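Local coordinates for bumblebee peptidoglycan recognition protein SA (Bombus, PDB 5XZ4), which probably acts as an innate immune receptor that recognises bacterial peptidoglycan, with a preference for the Dap type over the Lys type, at residues A[29-37]-A[135-146]; A[111-121]-A[153-162]. All blocks are in the same frame, centred on the assembly; numbering follows the deposited sequence.

In the fold
Contact 1 and contact 2 have centres about 18 Å apart and belong to one amidase-type domain. Contact 1 pairs strand 31-38 with the outermost strand 141-145 of the mixed sheet. Contact 2 sets the start of helix 157-163 against the loop that leads into helix 118-134. Their segments alternate along the chain (29-37, 111-121, 135-146, 153-162): helix 118-134 runs from contact 2 into the strands of contact 1, and the chain then returns from strand 141-145 to helix 157-163. They also touch directly, with S154 OG hydrogen-bonded to H37 ND1, which ties the C-terminal end of strand 31-38 to the loop before helix 157-163.

Contact 1. Residues A[29-37]-A[135-146]; sequences IPIPYVIIH and GILREDIRVIGA
Y33 and R142 lie alongside each other at a parallel bridge, leaving the sheet on the face that also carries I35 and I144. With CG of Y33 anti to its carbonyl carbon (chi1 -66°), the ring stands beside the arginine, and Y33 CE1 passes 3.8 Å from R142 CD. The extended arginine chain follows the ring to a guanidinium turned 75° from the ring plane, whose NH2 makes only a weak 3.4 Å bond to Y33 OH. That hydroxyl has its stronger partner in O of the C-terminal carboxylate of P173, and the ring meets Y98 edge-to-face. A leucine in place of Y33 would probably leave that carboxylate oxygen without its hydroxyl partner and the aliphatic part of R142 without its flanking ring.

I35 and I144 point the same way, I35 CD1 lying 3.6 Å from I144 CG1. Past them A146 CB sits over one face of the H37 ring, 3.6 Å from its centroid, a CH-pi contact; H37 NE2 is hydrogen-bonded to T95 OG1. On the reverse face V34 CG2 meets I141 CG1 at 3.7 Å and also touches L137 CD1, while the I36 and V143 side chains cross obliquely, touching through their CG1 atoms. Here I128 of helix 118-134 touches V143.

The backbone pattern is that of a parallel pair: V34 N bonds R142 O, V34 O takes I144 N, and I36 N bonds I144 O (2.8 Å), with the strand axes approaching to 4.7 Å at 24°. Earlier, R138 N bonds I31 O; the chain then turns a corner, where R138 NE, in a salt bridge within the turn, bonds to the syn lone pair of D140 OD1 at 2.9 Å. This is the parallel edge pair of the mixed sheet in the peptidoglycan recognition protein fold.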
# COMPACT_ATOMS: atom_id res chain seq x y z
N ILE A 29 3.85 -15.44 -7.63
CA ILE A 29 4.93 -15.07 -6.66
C ILE A 29 6.23 -15.73 -7.15
O ILE A 29 6.19 -16.90 -7.49
CB ILE A 29 4.59 -15.50 -5.19
CG1 ILE A 29 3.91 -14.37 -4.38
CG2 ILE A 29 5.82 -15.69 -4.29
CD1 ILE A 29 2.56 -13.86 -4.80
N PRO A 30 7.37 -15.01 -7.20
CA PRO A 30 7.55 -13.64 -6.67
C PRO A 30 7.04 -12.54 -7.59
O PRO A 30 6.98 -12.69 -8.81
CB PRO A 30 9.07 -13.55 -6.45
CG PRO A 30 9.65 -14.51 -7.45
CD PRO A 30 8.66 -15.64 -7.55
N ILE A 31 6.75 -11.40 -6.96
CA ILE A 31 6.07 -10.27 -7.60
C ILE A 31 7.07 -9.24 -8.16
O ILE A 31 8.05 -8.91 -7.49
CB ILE A 31 5.16 -9.60 -6.54
CG1 ILE A 31 4.11 -10.60 -6.02
CG2 ILE A 31 4.49 -8.33 -7.06
CD1 ILE A 31 3.60 -10.25 -4.63
N PRO A 32 6.81 -8.69 -9.37
CA PRO A 32 7.78 -7.79 -10.02
C PRO A 32 7.71 -6.30 -9.68
O PRO A 32 8.71 -5.60 -9.82
CB PRO A 32 7.53 -8.02 -11.52
CG PRO A 32 6.07 -8.37 -11.57
CD PRO A 32 5.84 -9.22 -10.36
N TYR A 33 6.55 -5.83 -9.20
CA TYR A 33 6.33 -4.38 -8.93
C TYR A 33 5.76 -4.13 -7.54
O TYR A 33 4.98 -4.93 -7.03
CB TYR A 33 5.37 -3.75 -9.95
CG TYR A 33 5.91 -3.69 -11.36
CD1 TYR A 33 6.69 -2.61 -11.78
CD2 TYR A 33 5.61 -4.71 -12.27
CE1 TYR A 33 7.22 -2.58 -13.09
CE2 TYR A 33 6.10 -4.68 -13.58
CZ TYR A 33 6.90 -3.61 -13.98
OH TYR A 33 7.40 -3.60 -15.27
N VAL A 34 6.14 -2.98 -6.98
CA VAL A 34 5.44 -2.39 -5.84
C VAL A 34 4.95 -1.02 -6.33
O VAL A 34 5.75 -0.24 -6.86
CB VAL A 34 6.36 -2.24 -4.62
CG1 VAL A 34 5.70 -1.43 -3.51
CG2 VAL A 34 6.77 -3.60 -4.08
N ILE A 35 3.64 -0.73 -6.10
CA ILE A 35 3.09 0.57 -6.48
C ILE A 35 2.85 1.37 -5.20
O ILE A 35 2.16 0.89 -4.27
CB ILE A 35 1.76 0.48 -7.25
CG1 ILE A 35 1.73 -0.61 -8.30
CG2 ILE A 35 1.39 1.84 -7.82
CD1 ILE A 35 2.70 -0.45 -9.44
N ILE A 36 3.39 2.57 -5.13
CA ILE A 36 3.19 3.48 -3.99
C ILE A 36 2.02 4.44 -4.24
O ILE A 36 1.95 5.09 -5.31
CB ILE A 36 4.48 4.27 -3.65
CG1 ILE A 36 5.69 3.31 -3.43
CG2 ILE A 36 4.26 5.19 -2.44
CD1 ILE A 36 5.53 2.32 -2.28
N HIS A 37 1.10 4.45 -3.28
CA HIS A 37 -0.11 5.30 -3.34
C HIS A 37 -0.21 6.17 -2.10
O HIS A 37 0.40 5.84 -1.08
CB HIS A 37 -1.38 4.43 -3.37
CG HIS A 37 -1.71 3.86 -4.71
ND1 HIS A 37 -2.51 4.54 -5.61
CD2 HIS A 37 -1.40 2.68 -5.30
CE1 HIS A 37 -2.67 3.80 -6.70
NE2 HIS A 37 -1.99 2.68 -6.54
N GLY A 135 11.44 -13.62 -0.17
CA GLY A 135 11.27 -14.16 -1.52
C GLY A 135 9.88 -13.95 -2.09
O GLY A 135 9.55 -14.51 -3.13
N ILE A 136 9.06 -13.15 -1.41
CA ILE A 136 7.72 -12.79 -1.89
C ILE A 136 7.82 -11.77 -3.04
O ILE A 136 7.04 -11.83 -4.00
CB ILE A 136 6.87 -12.20 -0.74
CG1 ILE A 136 6.73 -13.20 0.43
CG2 ILE A 136 5.50 -11.74 -1.25
CD1 ILE A 136 6.31 -12.57 1.74
N LEU A 137 8.75 -10.83 -2.92
CA LEU A 137 9.04 -9.85 -3.98
C LEU A 137 10.29 -10.28 -4.71
O LEU A 137 11.19 -10.84 -4.08
CB LEU A 137 9.26 -8.45 -3.37
CG LEU A 137 8.07 -7.86 -2.60
CD1 LEU A 137 8.46 -6.50 -2.03
CD2 LEU A 137 6.84 -7.71 -3.50
N ARG A 138 10.36 -10.02 -6.00
CA ARG A 138 11.58 -10.35 -6.78
C ARG A 138 12.77 -9.56 -6.22
O ARG A 138 12.61 -8.44 -5.70
CB ARG A 138 11.37 -9.99 -8.24
CG ARG A 138 10.44 -10.94 -8.98
CD ARG A 138 10.32 -10.59 -10.45
NE ARG A 138 11.59 -10.72 -11.16
CZ ARG A 138 11.93 -11.71 -11.98
NH1 ARG A 138 13.12 -11.68 -12.56
NH2 ARG A 138 11.10 -12.72 -12.24
N GLU A 139 13.97 -10.14 -6.33
CA GLU A 139 15.21 -9.47 -5.91
C GLU A 139 15.42 -8.13 -6.63
O GLU A 139 15.95 -7.18 -6.06
CB GLU A 139 16.43 -10.39 -6.13
CG GLU A 139 16.37 -11.73 -5.40
CD GLU A 139 16.85 -11.65 -3.96
OE1 GLU A 139 17.97 -11.16 -3.72
OE2 GLU A 139 16.10 -12.10 -3.07
N ASP A 140 14.96 -8.08 -7.89
CA ASP A 140 15.04 -6.89 -8.72
C ASP A 140 13.72 -6.10 -8.73
O ASP A 140 13.38 -5.47 -9.74
CB ASP A 140 15.47 -7.27 -10.16
CG ASP A 140 14.52 -8.26 -10.85
OD1 ASP A 140 13.50 -8.67 -10.25
OD2 ASP A 140 14.80 -8.63 -12.01
N ILE A 141 13.01 -6.13 -7.60
CA ILE A 141 11.71 -5.43 -7.46
C ILE A 141 11.78 -3.98 -7.97
O ILE A 141 12.69 -3.24 -7.63
CB ILE A 141 11.17 -5.50 -6.00
CG1 ILE A 141 9.74 -4.99 -5.86
CG2 ILE A 141 12.03 -4.72 -5.02
CD1 ILE A 141 8.73 -5.95 -6.41
N ARG A 142 10.78 -3.58 -8.77
CA ARG A 142 10.68 -2.22 -9.28
C ARG A 142 9.61 -1.46 -8.48
O ARG A 142 8.44 -1.85 -8.50
CB ARG A 142 10.32 -2.24 -10.77
CG ARG A 142 11.47 -2.77 -11.63
CD ARG A 142 11.01 -3.09 -13.04
NE ARG A 142 12.03 -3.80 -13.82
CZ ARG A 142 11.87 -4.24 -15.06
NH1 ARG A 142 12.86 -4.88 -15.67
NH2 ARG A 142 10.72 -4.04 -15.72
N VAL A 143 10.03 -0.41 -7.78
CA VAL A 143 9.10 0.41 -6.99
C VAL A 143 8.75 1.62 -7.84
O VAL A 143 9.65 2.30 -8.36
CB VAL A 143 9.72 0.84 -5.64
CG1 VAL A 143 8.80 1.82 -4.92
CG2 VAL A 143 10.01 -0.37 -4.77
N ILE A 144 7.45 1.89 -8.00
CA ILE A 144 6.98 3.05 -8.79
C ILE A 144 5.84 3.75 -8.07
O ILE A 144 5.09 3.11 -7.33
CB ILE A 144 6.59 2.68 -10.23
CG1 ILE A 144 5.53 1.59 -10.27
CG2 ILE A 144 7.81 2.27 -11.05
CD1 ILE A 144 4.93 1.34 -11.65
N GLY A 145 5.70 5.07 -8.29
CA GLY A 145 4.50 5.79 -7.81
C GLY A 145 3.36 5.52 -8.77
O GLY A 145 3.59 5.38 -9.98
N ALA A 146 2.13 5.49 -8.25
CA ALA A 146 0.96 5.25 -9.12
C ALA A 146 0.87 6.18 -10.35
O ALA A 146 0.55 5.72 -11.47
CB ALA A 146 -0.33 5.35 -8.31
O HOH W 1 10.92 -6.66 -11.26

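Contact 2. Residues A[111-121]-A[153-162]; sequences FQEKAASDKML and MSPGSKLQKQ
A loop packs here on the N-terminus of a helix: F111 and Q112, in the loop before helix 118-134, accept N-H groups from the first turn of helix 157-163, with G156 at the N-cap position. The contact lies at the C-terminal ends of the parallel strands of the amidase-like fold, where L159 and A116 both rest on F107, the last residue of strand 102-107.

The approach is closest at G156, whose CA is 3.8 Å from that of Q112; a CB there would run into F111 C and Q112 N, so the absence of a side chain lets the loop come this near. A bend in the Q112 chain (chi2 56°) brings its amide back over the helix start. OE1 of Q112 accepts from S157 N at 3.0 Å, with the donor 59° out of the carbonyl plane and therefore off the lone pairs, and Q112 NE2 makes a weak bond to S157 OG at 3.1 Å. A water donates to Q112 OE1 and M153 O and accepts from S157 OG, bridging the three. Two further N-H groups, those of K158 and L159, share F111 O in weak bonds, the former at 3.1 Å.

Between this polar end and the one at Q162 the contact is apolar. L159 CB lies 3.7 Å from F111 CB, and its CD1 meets L121 CD2 at 4.0 Å as the two leucines slide past each other in opposite directions. K158 folds its CG tightly against A115 CA.

The far end is held by the Q162 amide, which L121 CD1 also touches. Its OE1 takes A116 N on a lone pair at 2.9 Å, and its NE2 gives to a lone pair of A116 O, also at 2.9 Å, with that oxygen only 7° out of the glutamine amide plane.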
# COMPACT_ATOMS: atom_id res chain seq x y z
N PHE A 111 -0.45 13.39 0.53
CA PHE A 111 0.95 13.81 0.42
C PHE A 111 1.27 14.62 -0.84
O PHE A 111 2.41 14.61 -1.32
CB PHE A 111 1.88 12.60 0.69
CG PHE A 111 1.61 11.97 2.02
CD1 PHE A 111 1.92 12.66 3.20
CD2 PHE A 111 0.94 10.75 2.12
CE1 PHE A 111 1.60 12.13 4.45
CE2 PHE A 111 0.61 10.22 3.38
CZ PHE A 111 0.95 10.91 4.54
N GLN A 112 0.26 15.35 -1.33
CA GLN A 112 0.42 16.27 -2.47
C GLN A 112 1.27 17.49 -2.08
O GLN A 112 2.13 17.91 -2.85
CB GLN A 112 -0.95 16.70 -3.02
CG GLN A 112 -0.91 17.65 -4.23
CD GLN A 112 -0.11 17.15 -5.44
OE1 GLN A 112 0.01 15.92 -5.64
NE2 GLN A 112 0.42 18.05 -6.21
N GLU A 113 1.03 18.01 -0.88
CA GLU A 113 1.62 19.27 -0.43
C GLU A 113 2.53 19.09 0.78
O GLU A 113 3.43 19.90 1.01
CB GLU A 113 0.51 20.28 -0.09
CG GLU A 113 -0.39 20.66 -1.25
CD GLU A 113 -0.01 21.98 -1.88
OE1 GLU A 113 1.16 22.15 -2.28
OE2 GLU A 113 -0.90 22.85 -1.98
N LYS A 114 2.27 18.04 1.56
CA LYS A 114 3.12 17.70 2.70
C LYS A 114 3.83 16.36 2.55
O LYS A 114 3.35 15.45 1.87
CB LYS A 114 2.37 17.77 4.04
CG LYS A 114 1.06 16.99 4.11
CD LYS A 114 0.23 17.43 5.31
CE LYS A 114 -0.51 18.74 5.08
NZ LYS A 114 -1.19 19.26 6.30
N ALA A 115 4.99 16.27 3.20
CA ALA A 115 5.80 15.05 3.20
C ALA A 115 5.23 13.99 4.13
O ALA A 115 4.63 14.30 5.16
CB ALA A 115 7.23 15.37 3.61
N ALA A 116 5.42 12.72 3.76
CA ALA A 116 5.16 11.62 4.69
C ALA A 116 6.26 11.58 5.77
O ALA A 116 7.42 11.92 5.49
CB ALA A 116 5.09 10.31 3.93
N SER A 117 5.90 11.20 6.99
CA SER A 117 6.85 11.22 8.10
C SER A 117 7.93 10.14 7.90
O SER A 117 7.71 9.15 7.19
CB SER A 117 6.17 11.00 9.44
OG SER A 117 5.63 9.70 9.49
N ASP A 118 9.05 10.32 8.59
CA ASP A 118 10.11 9.32 8.56
C ASP A 118 9.64 7.92 9.00
O ASP A 118 10.01 6.91 8.39
CB ASP A 118 11.29 9.75 9.43
CG ASP A 118 12.03 10.96 8.88
OD1 ASP A 118 12.03 11.20 7.65
OD2 ASP A 118 12.61 11.68 9.71
N LYS A 119 8.83 7.84 10.06
CA LYS A 119 8.38 6.53 10.52
C LYS A 119 7.51 5.82 9.47
O LYS A 119 7.55 4.60 9.39
CB LYS A 119 7.74 6.55 11.91
CG LYS A 119 6.41 7.24 11.96
CD LYS A 119 6.04 7.78 13.34
CE LYS A 119 6.43 6.91 14.52
NZ LYS A 119 5.77 7.31 15.76
N MET A 120 6.77 6.57 8.65
CA MET A 120 5.97 5.96 7.58
C MET A 120 6.89 5.46 6.47
O MET A 120 6.75 4.32 6.02
CB MET A 120 4.95 6.94 6.96
CG MET A 120 3.92 7.47 7.95
SD MET A 120 2.77 8.58 7.13
CE MET A 120 1.57 7.46 6.44
N LEU A 121 7.84 6.29 6.04
CA LEU A 121 8.77 5.86 5.00
C LEU A 121 9.60 4.65 5.43
O LEU A 121 9.79 3.72 4.63
CB LEU A 121 9.68 7.00 4.61
CG LEU A 121 9.04 8.04 3.71
CD1 LEU A 121 9.88 9.29 3.85
CD2 LEU A 121 8.95 7.51 2.27
N MET A 153 -3.08 11.67 -9.36
CA MET A 153 -2.06 12.42 -8.61
C MET A 153 -1.38 11.59 -7.51
O MET A 153 -0.32 11.98 -7.00
CB MET A 153 -2.61 13.77 -8.10
CG MET A 153 -2.85 14.79 -9.22
SD MET A 153 -1.40 15.27 -10.20
CE MET A 153 -0.67 16.53 -9.16
N SER A 154 -1.94 10.42 -7.20
CA SER A 154 -1.35 9.48 -6.21
C SER A 154 0.10 9.09 -6.62
O SER A 154 0.33 8.78 -7.81
CB SER A 154 -2.26 8.26 -6.13
OG SER A 154 -1.80 7.35 -5.13
N PRO A 155 1.08 9.11 -5.71
CA PRO A 155 0.97 9.16 -4.26
C PRO A 155 1.12 10.56 -3.67
O PRO A 155 1.45 10.69 -2.48
CB PRO A 155 2.16 8.28 -3.83
CG PRO A 155 3.23 8.65 -4.84
CD PRO A 155 2.45 8.72 -6.13
N GLY A 156 0.91 11.58 -4.50
CA GLY A 156 1.13 12.97 -4.13
C GLY A 156 2.53 13.41 -4.48
O GLY A 156 3.49 12.63 -4.34
N SER A 157 2.67 14.64 -4.95
CA SER A 157 3.96 15.11 -5.45
C SER A 157 5.10 14.99 -4.44
O SER A 157 6.22 14.64 -4.80
CB SER A 157 3.84 16.54 -5.96
OG SER A 157 3.02 16.56 -7.11
N LYS A 158 4.81 15.28 -3.17
CA LYS A 158 5.85 15.24 -2.15
C LYS A 158 6.33 13.82 -1.84
O LYS A 158 7.53 13.58 -1.78
CB LYS A 158 5.41 15.98 -0.89
CG LYS A 158 6.54 16.28 0.07
CD LYS A 158 7.34 17.52 -0.31
CE LYS A 158 8.44 17.78 0.70
NZ LYS A 158 9.44 18.73 0.15
N LEU A 159 5.38 12.88 -1.67
CA LEU A 159 5.72 11.48 -1.44
C LEU A 159 6.41 10.89 -2.67
O LEU A 159 7.34 10.09 -2.53
CB LEU A 159 4.49 10.67 -1.03
CG LEU A 159 4.68 9.17 -0.78
CD1 LEU A 159 5.83 8.79 0.15
CD2 LEU A 159 3.37 8.66 -0.21
N GLN A 160 5.96 11.28 -3.86
CA GLN A 160 6.63 10.87 -5.10
C GLN A 160 8.12 11.23 -5.10
O GLN A 160 8.96 10.41 -5.47
CB GLN A 160 5.90 11.43 -6.33
CG GLN A 160 6.54 11.04 -7.66
CD GLN A 160 6.33 9.57 -8.03
OE1 GLN A 160 5.48 8.90 -7.46
NE2 GLN A 160 7.09 9.08 -8.99
N LYS A 161 8.45 12.45 -4.67
CA LYS A 161 9.85 12.87 -4.51
C LYS A 161 10.57 12.01 -3.46
O LYS A 161 11.70 11.57 -3.68
CB LYS A 161 9.95 14.37 -4.17
CG LYS A 161 9.59 15.28 -5.33
CD LYS A 161 9.74 16.77 -5.01
CE LYS A 161 9.47 17.64 -6.24
NZ LYS A 161 8.03 17.66 -6.64
N GLN A 162 9.91 11.72 -2.33
CA GLN A 162 10.54 10.97 -1.25
C GLN A 162 10.94 9.54 -1.64
O GLN A 162 12.00 9.06 -1.26
CB GLN A 162 9.62 10.95 -0.01
CG GLN A 162 9.43 12.33 0.65
CD GLN A 162 8.38 12.28 1.77
OE1 GLN A 162 7.18 12.22 1.51
NE2 GLN A 162 8.84 12.32 3.00
O HOH W 2 1.20 14.20 -7.66